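Long-range contacts in 3-oxoacyl-[acyl-carrier-protein] synthase 2 (Rickettsia rickettsii, PDB 4JGA), which probably catalyses the condensation of malonyl-acyl carrier protein with a growing acyl chain, the elongating step of bacterial fatty acid synthesis: residues S56-G64 with L230-A241; I125-I136 with F155-S165. One frame throughout, in Å; residues are numbered along the deposited sequence. Where two conformers were deposited one is given.

Contact 1: S56-G64 with L230-A241; sequences SKLACKIAG and LCTKYNDNPKKA
Asn235 grips the backbone of the loop 59-61 with both ends of its amide. From CB the side chain runs with CG anti to its own carbonyl carbon (chi1 -69°), which brings the amide against the side chain of Lys61, where Asn235 CG lies 3.7 Å from Lys61 CB. At the tip the two polar atoms part. Asn235 ND2 donates to Ala59 O at 2.9 Å, a nearly straight bond (164° at the hydrogen) with the acceptor in the amide plane of Asn235, although the donor stands above the carbonyl plane of Ala59. Asn235 OD1 accepts from Lys61 N, also at 2.9 Å, and here the N-H comes from above the side-chain carbonyl plane instead of along a lone pair. Two bonds of opposite direction thus fix the rotation of the amide. The aliphatic part of Lys61 crosses it at about a right angle, with CG and CD close to Asn235 ND2, while its NZ turns back to Leu58 O and Thr55 O.

Apolar contacts flank this pair of bonds. On the Thr232 side, Ala59 CB meets Thr232 CG2 at 3.9 Å, and Cys60 CB rests against Leu230 CD1 at the same separation. Beyond Lys61, Ile62 forks: CG2 lies 3.7 Å from Pro238 CB, and CD1 presses on Ala241 CB at 3.5 Å, tighter than usual for two carbons. Ile47 also touches Ile62 and Pro238.

Tyr234 to Asn237 form a type I beta turn with Asn235 at its second position, closed by Asn237 N to Tyr234 O. Through the Asn235 amide this turn holds the loop leading into a small two-stranded antiparallel sheet (47-49 with 62-64), within the N-terminal half of this thiolase-fold ketoacyl synthase.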
ATOM      1  N   SER A  56      20.628 -12.419  22.139  1.00 25.02           N
ATOM      2  CA  SER A  56      20.701 -12.915  23.499  1.00 25.82           C
ATOM      3  C   SER A  56      19.524 -12.467  24.372  1.00 25.32           C
ATOM      4  O   SER A  56      19.176 -13.192  25.283  1.00 25.45           O
ATOM      5  CB  SER A  56      22.015 -12.501  24.155  1.00 27.54           C
ATOM      6  OG  SER A  56      22.166 -11.107  24.057  1.00 27.83           O
ATOM      7  N   LYS A  57      18.894 -11.312  24.082  1.00 24.80           N
ATOM      8  CA  LYS A  57      17.718 -10.846  24.854  1.00 24.34           C
ATOM      9  C   LYS A  57      16.396 -11.123  24.155  1.00 22.92           C
ATOM     10  O   LYS A  57      15.359 -10.705  24.646  1.00 22.72           O
ATOM     11  CB  LYS A  57      17.778  -9.328  25.161  1.00 24.78           C
ATOM     12  N   LEU A  58      16.415 -11.800  23.011  1.00 22.08           N
ATOM     13  CA  LEU A  58      15.187 -12.113  22.281  1.00 20.71           C
ATOM     14  C   LEU A  58      14.751 -13.548  22.511  1.00 20.50           C
ATOM     15  O   LEU A  58      15.552 -14.472  22.397  1.00 20.88           O
ATOM     16  CB  LEU A  58      15.399 -11.893  20.795  1.00 20.06           C
ATOM     17  CG  LEU A  58      15.631 -10.434  20.427  1.00 20.17           C
ATOM     18  CD1 LEU A  58      16.064 -10.331  18.974  1.00 19.68           C
ATOM     19  CD2 LEU A  58      14.367  -9.619  20.721  1.00 19.74           C
ATOM     20  N   ALA A  59      13.476 -13.721  22.838  1.00 19.96           N
ATOM     21  CA  ALA A  59      12.928 -15.032  23.144  1.00 19.62           C
ATOM     22  C   ALA A  59      12.819 -15.918  21.915  1.00 18.77           C
ATOM     23  O   ALA A  59      12.817 -17.139  22.029  1.00 18.98           O
ATOM     24  CB  ALA A  59      11.570 -14.884  23.797  1.00 19.45           C
ATOM     25  N   CYS A  60      12.707 -15.315  20.730  1.00 17.93           N
ATOM     26  CA  CYS A  60      12.778 -16.063  19.457  1.00 17.21           C
ATOM     27  C   CYS A  60      14.106 -15.771  18.771  1.00 17.35           C
ATOM     28  O   CYS A  60      14.474 -14.632  18.608  1.00 17.15           O
ATOM     29  CB  CYS A  60      11.636 -15.695  18.521  1.00 16.29           C
ATOM     30  SG  CYS A  60      11.703 -16.598  16.942  1.00 15.93           S
ATOM     31  N   LYS A  61      14.837 -16.823  18.419  1.00 17.70           N
ATOM     32  CA  LYS A  61      16.217 -16.690  17.978  1.00 18.40           C
ATOM     33  C   LYS A  61      16.418 -17.253  16.578  1.00 18.00           C
ATOM     34  O   LYS A  61      17.546 -17.429  16.141  1.00 18.47           O
ATOM     35  CB  LYS A  61      17.144 -17.416  18.966  1.00 19.64           C
ATOM     36  CG  LYS A  61      17.108 -16.823  20.370  1.00 20.32           C
ATOM     37  CD  LYS A  61      17.828 -17.700  21.379  1.00 21.52           C
ATOM     38  CE  LYS A  61      17.487 -17.269  22.791  1.00 22.04           C
ATOM     39  NZ  LYS A  61      18.000 -15.908  23.108  1.00 22.51           N
ATOM     40  N   ILE A  62      15.318 -17.526  15.879  1.00 17.01           N
ATOM     41  CA  ILE A  62      15.383 -18.238  14.594  1.00 16.72           C
ATOM     42  C   ILE A  62      14.535 -17.528  13.547  1.00 15.67           C
ATOM     43  O   ILE A  62      13.670 -16.741  13.882  1.00 14.97           O
ATOM     44  CB  ILE A  62      14.866 -19.682  14.717  1.00 16.71           C
ATOM     45  CG1 ILE A  62      13.424 -19.701  15.256  1.00 16.20           C
ATOM     46  CG2 ILE A  62      15.797 -20.502  15.610  1.00 17.86           C
ATOM     47  CD1 ILE A  62      12.704 -21.044  15.139  1.00 16.20           C
ATOM     48  N   ALA A  63      14.792 -17.842  12.289  1.00 15.53           N
ATOM     49  CA  ALA A  63      14.056 -17.240  11.202  1.00 15.04           C
ATOM     50  C   ALA A  63      14.353 -17.974   9.905  1.00 15.19           C
ATOM     51  O   ALA A  63      15.366 -18.655   9.798  1.00 15.78           O
ATOM     52  CB  ALA A  63      14.406 -15.748  11.063  1.00 14.97           C
ATOM     53  N   GLY A  64      13.443 -17.796   8.945  1.00 14.68           N
ATOM     54  CA  GLY A  64      13.663 -18.159   7.547  1.00 14.91           C
ATOM     55  C   GLY A  64      14.501 -17.081   6.883  1.00 15.12           C
ATOM     56  O   GLY A  64      14.026 -15.977   6.628  1.00 14.86           O
ATOM     57  N   LEU A 230       5.121 -15.377  17.858  1.00 17.67           N
ATOM     58  CA  LEU A 230       6.223 -16.246  17.416  1.00 17.95           C
ATOM     59  C   LEU A 230       6.439 -17.511  18.224  1.00 18.47           C
ATOM     60  O   LEU A 230       6.316 -17.497  19.457  1.00 19.30           O
ATOM     61  CB  LEU A 230       7.547 -15.469  17.372  1.00 17.72           C
ATOM     62  CG  LEU A 230       7.599 -14.194  16.539  1.00 17.11           C
ATOM     63  CD1 LEU A 230       9.038 -13.683  16.415  1.00 17.02           C
ATOM     64  CD2 LEU A 230       7.017 -14.396  15.132  1.00 16.65           C
ATOM     65  N   CYS A 231       6.830 -18.592  17.547  1.00 18.38           N
ATOM     66  CA  CYS A 231       7.373 -19.770  18.246  1.00 19.21           C
ATOM     67  C   CYS A 231       8.686 -19.455  18.991  1.00 19.47           C
ATOM     68  O   CYS A 231       9.677 -19.050  18.382  1.00 18.86           O
ATOM     69  CB  CYS A 231       7.652 -20.913  17.263  1.00 19.48           C
ATOM     70  SG  CYS A 231       8.141 -22.415  18.095  1.00 20.90           S
ATOM     71  N   THR A 232       8.705 -19.668  20.303  1.00 20.34           N
ATOM     72  CA  THR A 232       9.894 -19.384  21.103  1.00 20.74           C
ATOM     73  C   THR A 232      10.441 -20.646  21.783  1.00 22.18           C
ATOM     74  O   THR A 232      11.398 -20.557  22.526  1.00 22.64           O
ATOM     75  CB  THR A 232       9.625 -18.312  22.173  1.00 20.55           C
ATOM     76  OG1 THR A 232       8.614 -18.771  23.049  1.00 21.22           O
ATOM     77  CG2 THR A 232       9.147 -16.992  21.549  1.00 19.49           C
ATOM     78  N   LYS A 233       9.853 -21.799  21.482  1.00 22.85           N
ATOM     79  CA  LYS A 233      10.186 -23.058  22.116  1.00 24.48           C
ATOM     80  C   LYS A 233      11.096 -24.014  21.279  1.00 25.22           C
ATOM     81  O   LYS A 233      11.511 -25.057  21.774  1.00 26.34           O
ATOM     82  CB  LYS A 233       8.873 -23.799  22.492  1.00 24.99           C
ATOM     83  N   TYR A 234      11.409 -23.684  20.032  1.00 24.70           N
ATOM     84  CA  TYR A 234      12.260 -24.558  19.216  1.00 25.48           C
ATOM     85  C   TYR A 234      13.553 -23.866  18.774  1.00 25.35           C
ATOM     86  O   TYR A 234      14.090 -24.198  17.703  1.00 25.68           O
ATOM     87  CB  TYR A 234      11.505 -25.023  17.971  1.00 25.16           C
ATOM     88  CG  TYR A 234      10.518 -26.153  18.196  1.00 25.99           C
ATOM     89  CD1 TYR A 234       9.235 -25.882  18.646  1.00 25.64           C
ATOM     90  CD2 TYR A 234      10.859 -27.472  17.928  1.00 27.15           C
ATOM     91  CE1 TYR A 234       8.318 -26.889  18.850  1.00 26.48           C
ATOM     92  CE2 TYR A 234       9.942 -28.500  18.109  1.00 28.04           C
ATOM     93  CZ  TYR A 234       8.669 -28.191  18.568  1.00 27.71           C
ATOM     94  OH  TYR A 234       7.755 -29.178  18.760  1.00 28.63           O
ATOM     95  N   ASN A 235      14.087 -22.949  19.583  1.00 25.24           N
ATOM     96  CA  ASN A 235      15.333 -22.254  19.222  1.00 25.28           C
ATOM     97  C   ASN A 235      16.547 -23.193  19.051  1.00 26.73           C
ATOM     98  O   ASN A 235      17.448 -22.892  18.259  1.00 26.76           O
ATOM     99  CB  ASN A 235      15.695 -21.176  20.241  1.00 24.90           C
ATOM    100  CG  ASN A 235      14.739 -19.996  20.212  1.00 23.63           C
ATOM    101  OD1 ASN A 235      14.203 -19.604  19.162  1.00 22.83           O
ATOM    102  ND2 ASN A 235      14.557 -19.386  21.367  1.00 23.52           N
ATOM    103  N   ASP A 236      16.556 -24.309  19.761  1.00 28.08           N
ATOM    104  CA  ASP A 236      17.615 -25.316  19.622  1.00 29.86           C
ATOM    105  C   ASP A 236      17.424 -26.255  18.447  1.00 30.26           C
ATOM    106  O   ASP A 236      18.373 -26.918  18.041  1.00 31.05           O
ATOM    107  CB  ASP A 236      17.710 -26.142  20.892  1.00 31.29           C
ATOM    108  CG  ASP A 236      18.072 -25.280  22.092  1.00 31.58           C
ATOM    109  OD1 ASP A 236      18.814 -24.305  21.915  1.00 31.02           O
ATOM    110  OD2 ASP A 236      17.616 -25.557  23.214  1.00 32.76           O
ATOM    111  N   ASN A 237      16.221 -26.291  17.880  1.00 29.81           N
ATOM    112  CA  ASN A 237      15.945 -27.128  16.705  1.00 30.21           C
ATOM    113  C   ASN A 237      15.104 -26.348  15.705  1.00 28.40           C
ATOM    114  O   ASN A 237      13.926 -26.645  15.522  1.00 27.63           O
ATOM    115  CB  ASN A 237      15.190 -28.401  17.114  1.00 31.63           C
ATOM    116  CG  ASN A 237      15.987 -29.302  18.013  1.00 33.72           C
ATOM    117  OD1 ASN A 237      16.463 -30.335  17.579  1.00 35.41           O
ATOM    118  ND2 ASN A 237      16.123 -28.929  19.284  1.00 34.41           N
ATOM    119  N   PRO A 238      15.711 -25.334  15.060  1.00 27.65           N
ATOM    120  CA  PRO A 238      14.995 -24.377  14.211  1.00 25.99           C
ATOM    121  C   PRO A 238      14.115 -25.022  13.135  1.00 25.64           C
ATOM    122  O   PRO A 238      13.016 -24.541  12.887  1.00 24.51           O
ATOM    123  CB  PRO A 238      16.111 -23.559  13.558  1.00 25.51           C
ATOM    124  CG  PRO A 238      17.298 -23.736  14.417  1.00 26.56           C
ATOM    125  CD  PRO A 238      17.154 -25.024  15.159  1.00 27.99           C
ATOM    126  N   LYS A 239      14.595 -26.096  12.518  1.00 26.40           N
ATOM    127  CA  LYS A 239      13.858 -26.710  11.413  1.00 26.45           C
ATOM    128  C   LYS A 239      12.606 -27.432  11.862  1.00 26.33           C
ATOM    129  O   LYS A 239      11.824 -27.855  11.034  1.00 26.15           O
ATOM    130  CB  LYS A 239      14.713 -27.714  10.651  1.00 27.73           C
ATOM    131  CG  LYS A 239      15.947 -27.174   9.941  1.00 28.07           C
ATOM    132  CD  LYS A 239      16.722 -28.392   9.429  1.00 29.85           C
ATOM    133  CE  LYS A 239      18.030 -28.083   8.750  1.00 30.52           C
ATOM    134  NZ  LYS A 239      17.843 -27.266   7.534  1.00 29.91           N
ATOM    135  N   LYS A 240      12.420 -27.575  13.167  1.00 26.60           N
ATOM    136  CA  LYS A 240      11.224 -28.215  13.719  1.00 26.91           C
ATOM    137  C   LYS A 240      10.147 -27.222  14.190  1.00 25.25           C
ATOM    138  O   LYS A 240       9.067 -27.632  14.584  1.00 25.16           O
ATOM    139  CB  LYS A 240      11.629 -29.123  14.872  1.00 28.74           C
ATOM    140  CG  LYS A 240      12.415 -30.336  14.405  1.00 30.54           C
ATOM    141  CD  LYS A 240      12.980 -31.138  15.562  1.00 32.43           C
ATOM    142  CE  LYS A 240      11.915 -31.861  16.375  1.00 33.55           C
ATOM    143  NZ  LYS A 240      11.403 -33.077  15.690  1.00 34.66           N
ATOM    144  N   ALA A 241      10.462 -25.931  14.173  1.00 19.48           N
ATOM    145  CA  ALA A 241       9.610 -24.894  14.788  1.00 18.63           C
ATOM    146  C   ALA A 241       8.293 -24.701  14.075  1.00 17.40           C
ATOM    147  O   ALA A 241       7.242 -24.584  14.724  1.00 17.51           O
ATOM    148  CB  ALA A 241      10.351 -23.558  14.857  1.00 18.27           C
TER

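Contact 2: I125-I136 with F155-S165; sequences ILGSGIGGLKMI and FIPASLINLLS. With EDO (1,2-ethanediol), chain D.
The Phe155 ring meets the first turn of helix 133-146 with its edge: Ile136 CA lies in the ring plane, 4.0 Å from Phe155 CE1, and Met135 O approaches the same rim atom. Val219 of the second subunit packs on Phe155 as well. The contact belongs to the thiolase fold, where the end of strand 122-127 of the large mixed sheet passes through a glycine-rich loop into helix 133-146, here against helices 155-159 and 163-172.

Met135 has CG anti to its backbone N (chi1 -176°) and then bends twice, so that CG, SD and CE all pass Ala158 CB; Met135 CG is 3.9 Å from that methyl. Ser159 OG, beside Met135 CG, donates back to Phe155 O within its own helix. Across the loop, Ile161 packs CG1 directly on the backbone at Gly131, 3.8 Å from Gly131 CA, and directs CD1 at Ser128 O. Ser128 OG accepts from Gly131 N in an ST motif and is also bonded to Ala212 O. At the strand end, Leu126 and Leu164 cross at about a right angle.

Two waters bridge the backbones. One links Gly132 N to Ser159 O; the other donates to Leu126 O and Ile161 O, both at 2.7 Å, while accepting from Ser165 N at 2.8 Å.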
ATOM      1  N   ILE A 125       2.264  -3.582  -9.381  1.00  7.24           N
ATOM      2  CA  ILE A 125       1.720  -3.554  -8.032  1.00  7.10           C
ATOM      3  C   ILE A 125       2.606  -4.453  -7.182  1.00  7.16           C
ATOM      4  O   ILE A 125       2.437  -5.690  -7.129  1.00  7.27           O
ATOM      5  CB  ILE A 125       0.252  -4.004  -7.940  1.00  7.05           C
ATOM      6  CG1 ILE A 125      -0.635  -3.146  -8.854  1.00  7.06           C
ATOM      7  CG2 ILE A 125      -0.243  -3.854  -6.505  1.00  6.93           C
ATOM      8  CD1 ILE A 125      -2.122  -3.453  -8.717  1.00  7.15           C
ATOM      9  N   LEU A 126       3.569  -3.801  -6.555  1.00  7.14           N
ATOM     10  CA  LEU A 126       4.577  -4.457  -5.761  1.00  7.40           C
ATOM     11  C   LEU A 126       4.502  -3.876  -4.337  1.00  7.47           C
ATOM     12  O   LEU A 126       4.450  -2.663  -4.137  1.00  7.25           O
ATOM     13  CB  LEU A 126       5.987  -4.300  -6.370  1.00  7.50           C
ATOM     14  CG  LEU A 126       6.214  -4.941  -7.716  1.00  7.59           C
ATOM     15  CD1 LEU A 126       7.503  -4.458  -8.335  1.00  7.87           C
ATOM     16  CD2 LEU A 126       6.235  -6.452  -7.556  1.00  7.91           C
ATOM     17  N   GLY A 127       4.417  -4.772  -3.357  1.00  7.76           N
ATOM     18  CA  GLY A 127       4.199  -4.330  -1.976  1.00  7.85           C
ATOM     19  C   GLY A 127       5.121  -4.968  -0.964  1.00  8.08           C
ATOM     20  O   GLY A 127       5.982  -5.807  -1.300  1.00  8.31           O
ATOM     21  N   SER A 128       4.921  -4.526   0.275  1.00  8.16           N
ATOM     22  CA  SER A 128       5.552  -5.069   1.467  1.00  8.55           C
ATOM     23  C   SER A 128       4.593  -4.842   2.636  1.00  8.61           C
ATOM     24  O   SER A 128       3.772  -3.940   2.592  1.00  8.83           O
ATOM     25  CB  SER A 128       6.883  -4.369   1.726  1.00  8.49           C
ATOM     26  OG  SER A 128       7.589  -4.999   2.789  1.00  8.62           O
ATOM     27  N   GLY A 129       4.656  -5.675   3.658  1.00  8.91           N
ATOM     28  CA  GLY A 129       3.787  -5.483   4.823  1.00  8.99           C
ATOM     29  C   GLY A 129       4.303  -4.388   5.731  1.00  8.94           C
ATOM     30  O   GLY A 129       3.540  -3.531   6.214  1.00  8.57           O
ATOM     31  N   ILE A 130       5.611  -4.443   5.983  1.00  9.12           N
ATOM     32  CA  ILE A 130       6.288  -3.487   6.857  1.00  9.22           C
ATOM     33  C   ILE A 130       7.267  -2.626   6.084  1.00  8.74           C
ATOM     34  O   ILE A 130       7.478  -1.501   6.447  1.00  8.60           O
ATOM     35  CB  ILE A 130       7.040  -4.183   7.997  1.00 10.05           C
ATOM     36  CG1 ILE A 130       6.145  -5.243   8.594  1.00 10.57           C
ATOM     37  CG2 ILE A 130       7.429  -3.171   9.089  1.00 10.54           C
ATOM     38  CD1 ILE A 130       6.744  -5.934   9.808  1.00 11.14           C
ATOM     39  N   GLY A 131       7.840  -3.123   5.001  1.00  8.56           N
ATOM     40  CA  GLY A 131       8.716  -2.278   4.201  1.00  8.60           C
ATOM     41  C   GLY A 131      10.111  -2.095   4.818  1.00  8.97           C
ATOM     42  O   GLY A 131      10.759  -3.071   5.224  1.00  8.89           O
ATOM     43  N   GLY A 132      10.561  -0.836   4.896  1.00  9.00           N
ATOM     44  CA  GLY A 132      11.959  -0.529   5.157  1.00  9.41           C
ATOM     45  C   GLY A 132      12.288  -0.443   6.623  1.00  9.72           C
ATOM     46  O   GLY A 132      12.805   0.590   7.117  1.00 10.23           O
ATOM     47  N   LEU A 133      11.965  -1.510   7.331  1.00  9.86           N
ATOM     48  CA  LEU A 133      12.058  -1.549   8.786  1.00 10.19           C
ATOM     49  C   LEU A 133      13.481  -1.370   9.282  1.00 10.69           C
ATOM     50  O   LEU A 133      13.732  -0.537  10.157  1.00 11.20           O
ATOM     51  CB  LEU A 133      11.473  -2.848   9.310  1.00 10.45           C
ATOM     52  CG  LEU A 133      11.519  -2.987  10.824  1.00 10.83           C
ATOM     53  CD1 LEU A 133      10.804  -1.819  11.478  1.00 10.67           C
ATOM     54  CD2 LEU A 133      10.953  -4.320  11.264  1.00 11.01           C
ATOM     55  N   LYS A 134      14.422  -2.119   8.713  1.00 10.86           N
ATOM     56  CA  LYS A 134      15.828  -1.996   9.079  1.00 11.25           C
ATOM     57  C   LYS A 134      16.361  -0.570   8.756  1.00 11.03           C
ATOM     58  O   LYS A 134      17.098   0.014   9.533  1.00 11.30           O
ATOM     59  CB  LYS A 134      16.663  -3.074   8.376  1.00 11.75           C
ATOM     60  CG  LYS A 134      18.164  -2.886   8.560  1.00 12.60           C
ATOM     61  CD  LYS A 134      18.934  -4.159   8.219  1.00 13.33           C
ATOM     62  CE  LYS A 134      20.450  -3.957   8.195  1.00 14.17           C
ATOM     63  NZ  LYS A 134      20.972  -3.636   9.554  1.00 14.65           N
ATOM     64  N   MET A 135      15.974  -0.029   7.614  1.00 10.42           N
ATOM     65  CA  MET A 135      16.415   1.285   7.186  1.00 10.50           C
ATOM     66  C   MET A 135      15.966   2.354   8.182  1.00 10.38           C
ATOM     67  O   MET A 135      16.788   3.157   8.632  1.00 10.64           O
ATOM     68  CB  MET A 135      15.895   1.598   5.770  1.00 10.24           C
ATOM     69  CG  MET A 135      16.387   2.918   5.167  1.00 10.49           C
ATOM     70  SD  MET A 135      18.169   3.141   5.202  1.00 11.56           S
ATOM     71  CE  MET A 135      18.716   1.687   4.263  1.00 11.73           C
ATOM     72  N   ILE A 136      14.703   2.287   8.601  1.00  9.88           N
ATOM     73  CA  ILE A 136      14.167   3.259   9.548  0.60  9.92           C
ATOM     74  C   ILE A 136      14.783   3.050  10.925  1.00 10.32           C
ATOM     75  O   ILE A 136      15.173   4.000  11.563  1.00 10.53           O
ATOM     76  CB  ILE A 136      12.625   3.230   9.616  0.60  9.50           C
ATOM     77  CG1 ILE A 136      12.036   3.606   8.253  0.60  9.09           C
ATOM     78  CG2 ILE A 136      12.089   4.196  10.677  0.60  9.69           C
ATOM     79  CD1 ILE A 136      10.527   3.454   8.142  0.60  8.70           C
ATOM     80  N   PHE A 155      17.876   8.261   2.517  1.00 11.93           N
ATOM     81  CA  PHE A 155      17.006   7.699   3.550  1.00 11.43           C
ATOM     82  C   PHE A 155      15.520   7.556   3.138  1.00 10.95           C
ATOM     83  O   PHE A 155      14.939   6.456   3.242  1.00 10.72           O
ATOM     84  CB  PHE A 155      17.104   8.500   4.849  1.00 11.54           C
ATOM     85  CG  PHE A 155      16.110   8.060   5.889  1.00 11.07           C
ATOM     86  CD1 PHE A 155      16.077   6.729   6.321  1.00 10.71           C
ATOM     87  CD2 PHE A 155      15.151   8.952   6.385  1.00 10.89           C
ATOM     88  CE1 PHE A 155      15.126   6.314   7.235  1.00 10.49           C
ATOM     89  CE2 PHE A 155      14.214   8.542   7.313  1.00 10.59           C
ATOM     90  CZ  PHE A 155      14.192   7.217   7.749  1.00 10.35           C
ATOM     91  N   ILE A 156      14.909   8.637   2.659  1.00 10.81           N
ATOM     92  CA  ILE A 156      13.478   8.581   2.332  1.00 10.37           C
ATOM     93  C   ILE A 156      13.185   7.553   1.244  1.00  9.79           C
ATOM     94  O   ILE A 156      12.438   6.598   1.492  1.00  9.32           O
ATOM     95  CB  ILE A 156      12.891   9.972   2.000  1.00 10.60           C
ATOM     96  CG1 ILE A 156      12.980  10.894   3.227  1.00 11.01           C
ATOM     97  CG2 ILE A 156      11.453   9.831   1.532  1.00 10.40           C
ATOM     98  CD1 ILE A 156      12.155  10.436   4.417  1.00 10.88           C
ATOM     99  N   PRO A 157      13.767   7.704   0.032  1.00 10.00           N
ATOM    100  CA  PRO A 157      13.444   6.665  -0.980  1.00  9.73           C
ATOM    101  C   PRO A 157      13.811   5.230  -0.548  1.00  9.88           C
ATOM    102  O   PRO A 157      13.120   4.251  -0.913  1.00  9.91           O
ATOM    103  CB  PRO A 157      14.243   7.125  -2.235  1.00 10.08           C
ATOM    104  CG  PRO A 157      15.304   8.043  -1.717  1.00 10.63           C
ATOM    105  CD  PRO A 157      14.661   8.735  -0.521  1.00 10.46           C
ATOM    106  N   ALA A 158      14.893   5.091   0.213  1.00 10.15           N
ATOM    107  CA  ALA A 158      15.345   3.770   0.646  1.00 10.46           C
ATOM    108  C   ALA A 158      14.352   3.076   1.565  1.00 10.32           C
ATOM    109  O   ALA A 158      14.372   1.842   1.670  1.00 10.48           O
ATOM    110  CB  ALA A 158      16.672   3.883   1.355  1.00 10.85           C
ATOM    111  N   SER A 159      13.511   3.877   2.215  1.00 10.15           N
ATOM    112  CA  SER A 159      12.545   3.434   3.199  1.00 10.16           C
ATOM    113  C   SER A 159      11.107   3.322   2.653  1.00  9.81           C
ATOM    114  O   SER A 159      10.233   2.754   3.323  1.00 11.28           O
ATOM    115  CB  SER A 159      12.477   4.442   4.356  1.00 10.39           C
ATOM    116  OG  SER A 159      13.723   4.564   5.036  1.00 11.06           O
ATOM    117  N   LEU A 160      10.832   3.860   1.482  1.00  9.15           N
ATOM    118  CA  LEU A 160       9.458   3.915   0.995  1.00  8.61           C
ATOM    119  C   LEU A 160       9.033   2.625   0.317  1.00  8.19           C
ATOM    120  O   LEU A 160       9.701   2.138  -0.592  1.00  7.81           O
ATOM    121  CB  LEU A 160       9.299   5.062   0.016  1.00  8.61           C
ATOM    122  CG  LEU A 160       9.296   6.484   0.546  1.00  8.74           C
ATOM    123  CD1 LEU A 160       9.231   7.463  -0.608  1.00  9.00           C
ATOM    124  CD2 LEU A 160       8.090   6.698   1.433  1.00  8.76           C
ATOM    125  N   ILE A 161       7.894   2.085   0.747  1.00  7.89           N
ATOM    126  CA  ILE A 161       7.369   0.840   0.138  1.00  7.63           C
ATOM    127  C   ILE A 161       7.279   0.912  -1.384  1.00  7.41           C
ATOM    128  O   ILE A 161       7.607  -0.036  -2.099  1.00  7.37           O
ATOM    129  CB  ILE A 161       6.036   0.394   0.796  1.00  7.56           C
ATOM    130  CG1 ILE A 161       6.340  -0.092   2.209  1.00  7.75           C
ATOM    131  CG2 ILE A 161       5.382  -0.740   0.002  1.00  7.49           C
ATOM    132  CD1 ILE A 161       5.147  -0.438   3.075  1.00  7.93           C
ATOM    133  N   ASN A 162       6.867   2.055  -1.892  1.00  7.37           N
ATOM    134  CA  ASN A 162       6.606   2.172  -3.311  1.00  7.19           C
ATOM    135  C   ASN A 162       7.857   2.326  -4.171  1.00  7.43           C
ATOM    136  O   ASN A 162       7.767   2.325  -5.410  1.00  7.41           O
ATOM    137  CB  ASN A 162       5.627   3.300  -3.594  1.00  7.23           C
ATOM    138  CG  ASN A 162       6.246   4.660  -3.423  1.00  7.41           C
ATOM    139  OD1 ASN A 162       6.709   5.026  -2.333  1.00  7.69           O
ATOM    140  ND2 ASN A 162       6.232   5.424  -4.477  1.00  7.42           N
ATOM    141  N   LEU A 163       9.022   2.409  -3.543  1.00  7.44           N
ATOM    142  CA  LEU A 163      10.243   2.499  -4.332  1.00  7.82           C
ATOM    143  C   LEU A 163      10.688   1.149  -4.904  1.00  7.89           C
ATOM    144  O   LEU A 163      11.609   1.092  -5.742  1.00  8.05           O
ATOM    145  CB  LEU A 163      11.349   3.221  -3.554  1.00  8.20           C
ATOM    146  CG  LEU A 163      11.517   4.706  -3.900  1.00  8.56           C
ATOM    147  CD1 LEU A 163      12.124   4.838  -5.288  1.00  8.93           C
ATOM    148  CD2 LEU A 163      10.220   5.479  -3.852  1.00  8.61           C
ATOM    149  N   LEU A 164      10.031   0.072  -4.482  1.00  7.69           N
ATOM    150  CA  LEU A 164      10.245  -1.210  -5.146  1.00  7.98           C
ATOM    151  C   LEU A 164       9.631  -1.152  -6.535  1.00  8.19           C
ATOM    152  O   LEU A 164      10.341  -1.354  -7.538  1.00  8.46           O
ATOM    153  CB  LEU A 164       9.702  -2.344  -4.328  1.00  7.86           C
ATOM    154  CG  LEU A 164       9.615  -3.709  -5.039  1.00  8.03           C
ATOM    155  CD1 LEU A 164      10.919  -4.190  -5.665  1.00  8.30           C
ATOM    156  CD2 LEU A 164       9.148  -4.699  -4.009  1.00  8.00           C
ATOM    157  N   SER A 165       8.350  -0.774  -6.607  1.00  7.99           N
ATOM    158  CA  SER A 165       7.702  -0.482  -7.911  1.00  8.26           C
ATOM    159  C   SER A 165       8.497   0.594  -8.677  1.00  8.54           C
ATOM    160  O   SER A 165       8.730   0.457  -9.876  1.00  8.57           O
ATOM    161  CB  SER A 165       6.238  -0.017  -7.735  1.00  7.99           C
ATOM    162  OG  SER A 165       5.382  -1.094  -7.393  1.00  8.03           O
TER
HETATM  163  C1  EDO D 502       6.122   2.006   5.977  1.00 15.13           C
HETATM  164  O1  EDO D 502       7.080   3.062   5.710  1.00 15.22           O
HETATM  165  C2  EDO D 502       6.698   1.188   7.089  1.00 16.45           C
HETATM  166  O2  EDO D 502       5.764   0.308   7.669  1.00 16.41           O
HETATM  167  O   HOH W   1       6.603  -1.055  -4.387  1.00  8.93           O
HETATM  168  O   HOH W   2       8.670   1.419   4.894  1.00  7.75           O

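In the fold
Along the chain, contact 2 is nested within the loop closed by contact 1, and all four segments belong to the N-terminal ketoacyl synthase domain. In space they are separate: their centres lie 26 Å apart and their nearest atoms about 10 Å. Contact 1 is peripheral, with its centre about 21 Å from that of the chain and only partly buried, whereas contact 2, about 16 Å from it, is a buried one. Both reach the second subunit, contact 1 by packing of Lys57 and Leu58, contact 2 also through Asn162 ND2 bonded to Phe422 O of that subunit. Neither includes a residue of the potassium or sodium site; an ethanediol, probably from the crystallisation liquor, lies in contact 2 and also bonds Ile130 O of the second subunit.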